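Local coordinates for protein Non-ribosomal peptide synthetase (Methanobrevibacter ruminantium, PDB 6VTJ) that carries a phosphopantetheine-bearing peptide carrier domain joined to a reductase domain, which probably releases the finished peptide by NAD(P)H-dependent reduction of its thioester, at residues 113-116 with 117-121. Numbering follows the deposited sequence.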
# COMPACT_ATOMS: atom_id res chain seq x y z
N ASN A 113 -19.50 14.18 6.26
CA ASN A 113 -18.12 14.50 5.87
C ASN A 113 -18.13 15.43 4.64
O ASN A 113 -17.85 15.03 3.51
CB ASN A 113 -17.33 13.22 5.60
CG ASN A 113 -15.85 13.51 5.35
OD1 ASN A 113 -15.30 14.44 5.92
ND2 ASN A 113 -15.21 12.72 4.47
N THR A 114 -18.44 16.70 4.88
CA THR A 114 -18.63 17.66 3.81
C THR A 114 -17.68 18.84 3.97
O THR A 114 -17.10 19.07 5.04
CB THR A 114 -20.06 18.19 3.81
OG1 THR A 114 -20.31 18.80 5.08
CG2 THR A 114 -21.06 17.03 3.58
N TRP A 115 -17.54 19.61 2.89
CA TRP A 115 -16.85 20.88 3.01
C TRP A 115 -17.51 21.76 4.07
O TRP A 115 -16.82 22.45 4.83
CB TRP A 115 -16.81 21.62 1.67
CG TRP A 115 -16.38 23.03 1.83
CD1 TRP A 115 -17.19 24.14 1.88
CD2 TRP A 115 -15.04 23.50 2.02
NE1 TRP A 115 -16.42 25.27 2.07
CE2 TRP A 115 -15.10 24.91 2.16
CE3 TRP A 115 -13.79 22.88 2.07
CZ2 TRP A 115 -13.96 25.69 2.35
CZ3 TRP A 115 -12.65 23.66 2.26
CH2 TRP A 115 -12.75 25.05 2.41
N GLU A 116 -18.84 21.74 4.13
CA GLU A 116 -19.55 22.61 5.08
C GLU A 116 -19.14 22.30 6.51
O GLU A 116 -18.82 23.21 7.29
CB GLU A 116 -21.06 22.47 4.90
CG GLU A 116 -21.87 23.35 5.85
CD GLU A 116 -23.31 23.53 5.40
OE1 GLU A 116 -24.21 23.09 6.14
OE2 GLU A 116 -23.54 24.11 4.32
N ASN A 117 -19.10 21.02 6.86
CA ASN A 117 -18.81 20.67 8.25
C ASN A 117 -17.34 20.87 8.59
O ASN A 117 -17.02 21.18 9.74
CB ASN A 117 -19.29 19.25 8.54
CG ASN A 117 -20.80 19.20 8.69
OD1 ASN A 117 -21.41 20.20 9.08
ND2 ASN A 117 -21.41 18.07 8.37
N PHE A 118 -16.44 20.73 7.62
CA PHE A 118 -15.06 21.12 7.88
C PHE A 118 -14.96 22.61 8.14
O PHE A 118 -14.34 23.06 9.11
CB PHE A 118 -14.15 20.75 6.71
CG PHE A 118 -12.88 21.55 6.71
CD1 PHE A 118 -11.90 21.30 7.65
CD2 PHE A 118 -12.70 22.60 5.83
CE1 PHE A 118 -10.74 22.05 7.69
CE2 PHE A 118 -11.55 23.37 5.87
CZ PHE A 118 -10.56 23.09 6.79
N PHE A 119 -15.56 23.41 7.25
CA PHE A 119 -15.39 24.85 7.34
C PHE A 119 -16.05 25.41 8.60
O PHE A 119 -15.51 26.32 9.24
CB PHE A 119 -15.93 25.51 6.08
CG PHE A 119 -15.74 26.98 6.04
CD1 PHE A 119 -14.52 27.52 5.69
CD2 PHE A 119 -16.77 27.83 6.37
CE1 PHE A 119 -14.33 28.89 5.64
CE2 PHE A 119 -16.59 29.21 6.34
CZ PHE A 119 -15.36 29.73 5.97
N ASP A 120 -17.21 24.87 8.98
CA ASP A 120 -17.90 25.40 10.15
C ASP A 120 -17.40 24.82 11.47
O ASP A 120 -17.64 25.43 12.51
CB ASP A 120 -19.40 25.13 10.06
CG ASP A 120 -20.04 25.83 8.90
OD1 ASP A 120 -19.47 26.81 8.37
OD2 ASP A 120 -21.14 25.38 8.52
N GLY A 121 -16.73 23.66 11.45
CA GLY A 121 -16.35 23.00 12.68
C GLY A 121 -15.15 23.63 13.38
O GLY A 121 -14.44 24.48 12.84
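Trp115 lays its indole against Phe118 and Phe119, forming an aromatic cluster on the short helix 115-120. Its CG stands anti to the backbone N (chi1 168°), which carries the indole forward along the helix. On the Phe118 side, CZ3 of Trp115 lies 3.7 Å from CD2 of Phe118, and the two rings meet obliquely, with planes 52° apart. CB of Phe119 sits over one face of the indole, toward its rim. The Phe119 ring is nearly parallel to the indole but slid aside, so CD1 of Phe119 reaches CZ2 of Trp115 at 3.8 Å with little overlap.

Thr114 is the N-cap. Its OG1 accepts from Asn117 N at 3.1 Å, and its carbonyl O takes Phe118 N at the same length. The Asn117 side chain turns back beside its own backbone N (chi1 -76°), CB lying 3.6 Å from Thr114 OG1, and its ND2 donates to the carbonyl of Glu112. A valine at Thr114 would probably leave the amide of Asn117 without its capping acceptor and weaken the start of the helix.

Glu116 holds the next turn through its backbone, its O accepting from Asp120 N at 2.9 Å. The side chain is extended, and its CG passes 3.4 Å from OD2 of Asp120. OE1 of Glu116 and OD2 of Asp120 stay 4.5 Å apart. These like charges sit on exposed residues, where solvent probably screens them.

Phe118 is buried, its side chain touching Ile461 and Ser464 of helix 456-464 and Pro380 and Ser383 of a loop. Trp115 also touches helix 456-464, at Asp460 and Ile461. Just before the cap, Asn113 ND2 bonds to the carbonyl of Val385, tying the helix start to strand 385-388.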